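PDB 4KB5: mycosin-1 from Mycobacterium smegmatis, which acts as a membrane-anchored subtilisin-like serine protease that cleaves EspB and may regulate ESX-1 secretion and virulence. Local coordinates for residues 213-218 with 255-260; 259-264 with 278-283; 67-72 with 164-169. All blocks are in the same frame, centred on the assembly; numbering follows the deposited sequence.

Interaction 1. Residues 213-218 with 255-260; sequences VAAGNT and VLTVGS
Val213 and Thr257 pair as neighbours in a parallel bridge, their side chains on the same face of the sheet, and the two branches of Val213 reach different partners there. With chi1 at -40°, CG1 stands anti to the carbonyl carbon and reaches Val255, 3.9 Å from Val255 CB; these two valine side chains cross at about a right angle. Val213 CG2, held between the backbone N and the carbonyl carbon, leans on the threonine and comes within 3.3 Å of Thr257 OG1. That hydroxyl is already hydrogen-bonded to Ala249 O, so the methyl meets an oxygen whose polar need is met. Thr257 has chi1 -60°, which turns its own methyl the other way along the strand: CG2 lies 3.7 Å from Ala215 CA. Ala215 CB in turn rests against the opposing backbone, 3.3 Å from Val258 O.

Three backbone bonds fix the register. Val213 N gives to Leu256 O at 2.8 Å, and Val213 O takes Val258 N at 2.8 Å. Ala215 N then reaches Val258 O at 2.9 Å, the last bond of the ladder as strand 210-214 ends. The other face is covered by helix 311-328, with helix 334-343 also on Leu256: Leu256 and Val258 touch Val318, and the side chain of Ala214 is about 4 Å from that of Ser312, the probable nucleophile. The strands are joined by backbone bonds and small, mostly apolar side chains, consistent with a firm base for the Ala-Ala-Gly-Asn sequence, whose asparagine in subtilisins belongs to the oxyanion hole, as Asn217 probably does here.

Interaction 2. Residues 259-264 with 278-283; sequences GSIGQN and GAAAPG
Gly259 is gripped at both ends by strand 279-282: its N gives to Ala279 O at 2.9 Å, and its O takes Ala281 N at 3.1 Å. The ladder goes on from Ile261 N to Ala281 O and closes with Gly283 N to Ile261 O at 3.0 Å. Ala281 O also receives a hydrogen bond from Ser314 OG, which ties the edge of the sheet to helix 311-328. Strand 279-282 is the outermost on this side of the seven-stranded parallel sheet of the subtilase fold, and the short segments twist by 43° against each other.

Ser260 puts OG anti to the backbone N (chi1 175°), over Gly283, 3.1 Å from Gly283 CA, an approach that depends on Gly283 having no side chain; a hydrogen bond with Ser268 OG engages this hydroxyl. Ile261 CG1 packs on the backbone of the partner strand, 3.6 Å from Ala281 C. Its other branch, CG2, meets Ala280 CB at 4.2 Å, and CG1 comes within 4.4 Å of Pro282 CD. Beyond these, helix 45-49 covers the end of the contact, Tyr49 touching Ile261 and Trp45 touching Pro282.

Interaction 3. Residues 67-72 with 164-169; sequences AVIDTG and RSVVHA
Ala67 and Ala169 meet methyl to methyl, CB to CB at 3.8 Å, where strand 65-70 runs beneath helix 154-171. This is the layered alpha/beta core of a subtilase. The helix belongs to a beta-alpha-beta crossover from strand 127-132 to strand 176-179, which flank strand 65-70 in the parallel sheet, so it passes directly over the strand between them. The two short segments point nearly opposite ways, at 166°, with their axes 9.8 Å apart, and their CA atoms are nearest at Ala67 and Ala169.

Two residues further on, Ile69 supplies most of the strand's share of the contact. Its chain is stretched towards the helix, with CD1 anti to CA (chi2 -179°), and the tip enters between three helix residues: Ile69 CD1 is 4.2 Å from Ala169 CB on one side, 4.3 Å from Val166 CG2 on another, and 3.6 Å from Ser165 OG. The branch methyl Ile69 CG2 touches the same oxygen, also at 3.6 Å, so both methyls bear on the hydroxyl from the strand side. Buried though it is, that hydroxyl is satisfied within its own helix, by a hydrogen bond back to Leu162 O. No hydrogen bond joins the segments; the interface is held by apolar contact, and Ile177 and Leu131 of the flanking strands fill in around the alanines.

Asp70 comes next, at the C-terminal end of the strand, and its carboxylate lies in the active site, where it is the probable acid of the charge relay. Its OD1 is hydrogen-bonded to His101 ND1 and its OD2 to Thr105 OG1. Thr71 follows, and its backbone N gives a 2.7 Å hydrogen bond to the anti lone pair of Asp70 OD1.

All three contacts involve the same parallel sheet, interaction 3 through a helix packed on it. Interaction 3 closes first along the chain, on strand 65-70; interaction 1 follows, and interaction 2 starts on the strand that interaction 1 ends on. Interactions 1 and 2 share strand 256-261 and touch each other, with centres 9 Å apart. Interaction 3 lies about 16 Å from interaction 1 and 23 Å from interaction 2, centre to centre, and touches neither. Together they reach across part of the sheet, from the strand carrying Asp70 to the edge strand packed on helix 311-328, which bears Ser312, so one sheet and its helices probably bring together relay residues far apart in sequence.

Interaction 1. Residues 213-218 with 255-260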
loop_
_atom_site.group_PDB
_atom_site.type_symbol
_atom_site.label_atom_id
_atom_site.label_comp_id
_atom_site.label_asym_id
_atom_site.label_seq_id
_atom_site.Cartn_x
_atom_site.Cartn_y
_atom_site.Cartn_z
ATOM N N VAL A 213 1.965 1.204 2.928
ATOM C CA VAL A 213 0.539 1.448 2.739
ATOM C C VAL A 213 0.284 2.548 1.710
ATOM O O VAL A 213 1.090 3.458 1.555
ATOM C CB VAL A 213 -0.191 1.713 4.097
ATOM C CG1 VAL A 213 0.358 0.771 5.175
ATOM C CG2 VAL A 213 -0.022 3.150 4.575
ATOM N N ALA A 214 -0.839 2.448 1.006
ATOM C CA ALA A 214 -1.304 3.489 0.095
ATOM C C ALA A 214 -1.684 4.759 0.853
ATOM O O ALA A 214 -2.311 4.683 1.907
ATOM C CB ALA A 214 -2.505 2.988 -0.698
ATOM N N ALA A 215 -1.340 5.921 0.306
ATOM C CA ALA A 215 -1.796 7.199 0.891
ATOM C C ALA A 215 -3.312 7.385 0.742
ATOM O O ALA A 215 -3.945 8.092 1.547
ATOM C CB ALA A 215 -1.053 8.387 0.277
ATOM N N GLY A 216 -3.884 6.738 -0.278
ATOM C CA GLY A 216 -5.312 6.867 -0.583
ATOM C C GLY A 216 -5.565 7.785 -1.767
ATOM O O GLY A 216 -4.748 8.668 -2.080
ATOM N N ASN A 217 -6.698 7.571 -2.432
ATOM C CA ASN A 217 -7.091 8.374 -3.589
ATOM C C ASN A 217 -8.314 9.195 -3.214
ATOM O O ASN A 217 -9.215 8.702 -2.539
ATOM C CB ASN A 217 -7.439 7.478 -4.798
ATOM C CG ASN A 217 -6.398 6.394 -5.066
ATOM O OD1 ASN A 217 -6.745 5.239 -5.348
ATOM N ND2 ASN A 217 -5.130 6.756 -5.007
ATOM N N THR A 218 -8.368 10.446 -3.637
ATOM C CA THR A 218 -9.574 11.231 -3.399
ATOM C C THR A 218 -10.763 10.568 -4.102
ATOM O O THR A 218 -10.605 9.897 -5.114
ATOM C CB THR A 218 -9.428 12.675 -3.880
ATOM O OG1 THR A 218 -9.086 12.671 -5.267
ATOM C CG2 THR A 218 -8.330 13.398 -3.096
ATOM N N VAL A 255 4.439 2.432 9.820
ATOM C CA VAL A 255 4.270 2.052 8.415
ATOM C C VAL A 255 4.914 3.118 7.519
ATOM O O VAL A 255 5.186 4.227 7.993
ATOM C CB VAL A 255 2.779 1.883 8.045
ATOM C CG1 VAL A 255 2.139 0.784 8.898
ATOM C CG2 VAL A 255 2.030 3.198 8.173
ATOM N N LEU A 256 5.187 2.764 6.257
ATOM C CA LEU A 256 5.599 3.744 5.232
ATOM C C LEU A 256 4.435 4.037 4.301
ATOM O O LEU A 256 3.948 3.137 3.582
ATOM C CB LEU A 256 6.818 3.254 4.437
ATOM C CG LEU A 256 7.321 4.193 3.314
ATOM C CD1 LEU A 256 7.661 5.602 3.822
ATOM C CD2 LEU A 256 8.530 3.542 2.639
ATOM N N THR A 257 3.959 5.276 4.338
ATOM C CA THR A 257 2.769 5.677 3.592
ATOM C C THR A 257 3.176 6.340 2.276
ATOM O O THR A 257 3.955 7.323 2.272
ATOM C CB THR A 257 1.898 6.620 4.440
ATOM O OG1 THR A 257 1.518 5.931 5.628
ATOM C CG2 THR A 257 0.632 7.071 3.699
ATOM N N VAL A 258 2.654 5.798 1.164
ATOM C CA VAL A 258 3.134 6.159 -0.173
ATOM C C VAL A 258 2.097 6.882 -1.024
ATOM O O VAL A 258 0.999 6.370 -1.272
ATOM C CB VAL A 258 3.690 4.928 -0.911
ATOM C CG1 VAL A 258 4.322 5.330 -2.243
ATOM C CG2 VAL A 258 4.693 4.190 -0.026
ATOM N N GLY A 259 2.453 8.085 -1.460
ATOM C CA GLY A 259 1.607 8.873 -2.360
ATOM C C GLY A 259 1.998 8.656 -3.817
ATOM O O GLY A 259 2.986 7.981 -4.118
ATOM N N SER A 260 1.242 9.261 -4.720
ATOM C CA SER A 260 1.460 9.045 -6.151
ATOM C C SER A 260 2.054 10.252 -6.902
ATOM O O SER A 260 1.653 11.390 -6.657
ATOM C CB SER A 260 0.143 8.629 -6.809
ATOM O OG SER A 260 0.318 8.523 -8.203
#

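Interaction 2. Residues 259-264 with 278-283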
loop_
_atom_site.group_PDB
_atom_site.type_symbol
_atom_site.label_atom_id
_atom_site.label_comp_id
_atom_site.label_asym_id
_atom_site.label_seq_id
_atom_site.Cartn_x
_atom_site.Cartn_y
_atom_site.Cartn_z
ATOM N N GLY A 259 2.453 8.085 -1.460
ATOM C CA GLY A 259 1.607 8.873 -2.360
ATOM C C GLY A 259 1.998 8.656 -3.817
ATOM O O GLY A 259 2.986 7.981 -4.118
ATOM N N SER A 260 1.242 9.261 -4.720
ATOM C CA SER A 260 1.460 9.045 -6.151
ATOM C C SER A 260 2.054 10.252 -6.902
ATOM O O SER A 260 1.653 11.390 -6.657
ATOM C CB SER A 260 0.143 8.629 -6.809
ATOM O OG SER A 260 0.318 8.523 -8.203
ATOM N N ILE A 261 3.002 9.984 -7.809
ATOM C CA ILE A 261 3.438 10.981 -8.816
ATOM C C ILE A 261 3.114 10.560 -10.264
ATOM O O ILE A 261 2.969 9.360 -10.573
ATOM C CB ILE A 261 4.940 11.318 -8.747
ATOM C CG1 ILE A 261 5.793 10.049 -8.886
ATOM C CG2 ILE A 261 5.257 12.095 -7.469
ATOM C CD1 ILE A 261 7.047 10.241 -9.711
ATOM N N GLY A 262 3.008 11.558 -11.140
ATOM C CA GLY A 262 2.786 11.330 -12.560
ATOM C C GLY A 262 4.074 11.317 -13.358
ATOM O O GLY A 262 5.171 11.468 -12.789
ATOM N N GLN A 263 3.932 11.146 -14.678
ATOM C CA GLN A 263 5.066 11.070 -15.618
ATOM C C GLN A 263 6.032 12.247 -15.519
ATOM O O GLN A 263 7.234 12.075 -15.701
ATOM C CB GLN A 263 4.564 10.934 -17.061
ATOM C CG GLN A 263 4.256 9.504 -17.462
ATOM C CD GLN A 263 3.314 9.395 -18.646
ATOM O OE1 GLN A 263 2.160 9.837 -18.593
ATOM N NE2 GLN A 263 3.790 8.777 -19.712
ATOM N N ASN A 264 5.501 13.432 -15.220
ATOM C CA ASN A 264 6.311 14.638 -15.051
ATOM C C ASN A 264 6.958 14.774 -13.669
ATOM O O ASN A 264 7.598 15.787 -13.383
ATOM C CB ASN A 264 5.473 15.885 -15.362
ATOM C CG ASN A 264 4.331 16.091 -14.381
ATOM O OD1 ASN A 264 3.925 15.175 -13.656
ATOM N ND2 ASN A 264 3.803 17.307 -14.358
ATOM N N GLY A 278 4.773 9.551 3.713
ATOM C CA GLY A 278 6.200 9.348 3.934
ATOM C C GLY A 278 7.091 9.251 2.708
ATOM O O GLY A 278 8.276 9.540 2.793
ATOM N N ALA A 279 6.540 8.816 1.579
ATOM C CA ALA A 279 7.301 8.724 0.331
ATOM C C ALA A 279 6.344 8.768 -0.850
ATOM O O ALA A 279 5.128 8.912 -0.671
ATOM C CB ALA A 279 8.180 7.470 0.302
ATOM N N ALA A 280 6.886 8.682 -2.059
ATOM C CA ALA A 280 6.055 8.674 -3.265
ATOM C C ALA A 280 6.660 7.804 -4.362
ATOM O O ALA A 280 7.850 7.500 -4.336
ATOM C CB ALA A 280 5.804 10.080 -3.770
ATOM N N ALA A 281 5.811 7.396 -5.307
ATOM C CA ALA A 281 6.211 6.553 -6.429
ATOM C C ALA A 281 5.246 6.692 -7.619
ATOM O O ALA A 281 4.118 7.158 -7.462
ATOM C CB ALA A 281 6.363 5.094 -5.989
ATOM N N PRO A 282 5.701 6.313 -8.829
ATOM C CA PRO A 282 4.830 6.391 -9.999
ATOM C C PRO A 282 3.469 5.772 -9.705
ATOM O O PRO A 282 3.395 4.687 -9.120
ATOM C CB PRO A 282 5.571 5.536 -11.025
ATOM C CG PRO A 282 7.003 5.744 -10.700
ATOM C CD PRO A 282 7.065 5.890 -9.191
ATOM N N GLY A 283 2.410 6.469 -10.100
ATOM C CA GLY A 283 1.058 6.028 -9.834
ATOM C C GLY A 283 0.089 6.414 -10.938
ATOM O O GLY A 283 -1.132 6.342 -10.750
#

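Interaction 3. Residues 67-72 with 164-169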
loop_
_atom_site.group_PDB
_atom_site.type_symbol
_atom_site.label_atom_id
_atom_site.label_comp_id
_atom_site.label_asym_id
_atom_site.label_seq_id
_atom_site.Cartn_x
_atom_site.Cartn_y
_atom_site.Cartn_z
ATOM N N ALA A 67 3.623 -10.069 1.230
ATOM C CA ALA A 67 2.188 -10.220 1.327
ATOM C C ALA A 67 1.500 -9.052 0.645
ATOM O O ALA A 67 1.831 -7.871 0.870
ATOM C CB ALA A 67 1.756 -10.324 2.786
ATOM N N VAL A 68 0.531 -9.376 -0.192
ATOM C CA VAL A 68 -0.210 -8.359 -0.915
ATOM C C VAL A 68 -1.608 -8.346 -0.330
ATOM O O VAL A 68 -2.388 -9.288 -0.535
ATOM C CB VAL A 68 -0.228 -8.658 -2.422
ATOM C CG1 VAL A 68 -0.905 -7.532 -3.193
ATOM C CG2 VAL A 68 1.190 -8.875 -2.929
ATOM N N ILE A 69 -1.920 -7.297 0.428
ATOM C CA ILE A 69 -3.249 -7.178 1.040
ATOM C C ILE A 69 -4.077 -6.237 0.174
ATOM O O ILE A 69 -3.859 -5.018 0.152
ATOM C CB ILE A 69 -3.179 -6.769 2.537
ATOM C CG1 ILE A 69 -2.371 -7.817 3.329
ATOM C CG2 ILE A 69 -4.581 -6.623 3.118
ATOM C CD1 ILE A 69 -2.234 -7.544 4.825
ATOM N N ASP A 70 -5.006 -6.818 -0.581
ATOM C CA ASP A 70 -5.621 -6.108 -1.710
ATOM C C ASP A 70 -6.935 -6.813 -2.082
ATOM O O ASP A 70 -7.644 -7.306 -1.194
ATOM C CB ASP A 70 -4.625 -6.129 -2.893
ATOM C CG ASP A 70 -4.804 -4.960 -3.862
ATOM O OD1 ASP A 70 -5.904 -4.794 -4.440
ATOM O OD2 ASP A 70 -3.817 -4.218 -4.079
ATOM N N THR A 71 -7.241 -6.885 -3.385
ATOM C CA THR A 71 -8.510 -7.450 -3.860
ATOM C C THR A 71 -8.415 -8.915 -4.301
ATOM O O THR A 71 -9.296 -9.403 -5.001
ATOM C CB THR A 71 -9.124 -6.636 -5.022
ATOM O OG1 THR A 71 -8.306 -6.761 -6.200
ATOM C CG2 THR A 71 -9.312 -5.157 -4.642
ATOM N N GLY A 72 -7.367 -9.609 -3.870
ATOM C CA GLY A 72 -7.068 -10.938 -4.357
ATOM C C GLY A 72 -6.252 -10.890 -5.643
ATOM O O GLY A 72 -6.097 -9.823 -6.256
ATOM N N ARG A 164 -6.922 -8.057 11.292
ATOM C CA ARG A 164 -6.777 -9.507 11.279
ATOM C C ARG A 164 -5.856 -9.952 10.147
ATOM O O ARG A 164 -4.988 -10.804 10.341
ATOM C CB ARG A 164 -8.144 -10.181 11.141
ATOM C CG ARG A 164 -8.878 -10.369 12.458
ATOM C CD ARG A 164 -10.075 -11.292 12.297
ATOM N NE ARG A 164 -11.215 -10.609 11.693
ATOM C CZ ARG A 164 -11.687 -10.873 10.479
ATOM N NH1 ARG A 164 -11.116 -11.808 9.732
ATOM N NH2 ARG A 164 -12.729 -10.200 10.010
ATOM N N SER A 165 -6.048 -9.371 8.966
ATOM C CA SER A 165 -5.205 -9.709 7.791
ATOM C C SER A 165 -3.712 -9.416 8.020
ATOM O O SER A 165 -2.845 -10.190 7.592
ATOM C CB SER A 165 -5.739 -9.045 6.509
ATOM O OG SER A 165 -5.449 -7.655 6.464
ATOM N N VAL A 166 -3.419 -8.334 8.748
ATOM C CA VAL A 166 -2.040 -7.982 9.090
ATOM C C VAL A 166 -1.413 -9.011 10.034
ATOM O O VAL A 166 -0.273 -9.457 9.818
ATOM C CB VAL A 166 -1.951 -6.548 9.690
ATOM C CG1 VAL A 166 -0.541 -6.231 10.181
ATOM C CG2 VAL A 166 -2.383 -5.520 8.661
ATOM N N VAL A 167 -2.147 -9.399 11.077
ATOM C CA VAL A 167 -1.658 -10.451 11.988
ATOM C C VAL A 167 -1.400 -11.734 11.199
ATOM O O VAL A 167 -0.351 -12.378 11.344
ATOM C CB VAL A 167 -2.659 -10.730 13.145
ATOM C CG1 VAL A 167 -2.291 -12.015 13.892
ATOM C CG2 VAL A 167 -2.726 -9.540 14.096
ATOM N N HIS A 168 -2.362 -12.083 10.352
ATOM C CA HIS A 168 -2.283 -13.298 9.531
ATOM C C HIS A 168 -1.085 -13.300 8.603
ATOM O O HIS A 168 -0.314 -14.271 8.561
ATOM C CB HIS A 168 -3.573 -13.458 8.733
ATOM C CG HIS A 168 -3.800 -14.866 8.231
ATOM N ND1 HIS A 168 -3.962 -15.156 6.924
ATOM C CD2 HIS A 168 -3.863 -16.076 8.911
ATOM C CE1 HIS A 168 -4.141 -16.484 6.779
ATOM N NE2 HIS A 168 -4.075 -17.046 7.996
ATOM N N ALA A 169 -0.893 -12.195 7.875
ATOM C CA ALA A 169 0.240 -12.072 6.950
ATOM C C ALA A 169 1.550 -12.223 7.696
ATOM O O ALA A 169 2.462 -12.950 7.258
ATOM C CB ALA A 169 0.183 -10.735 6.220
#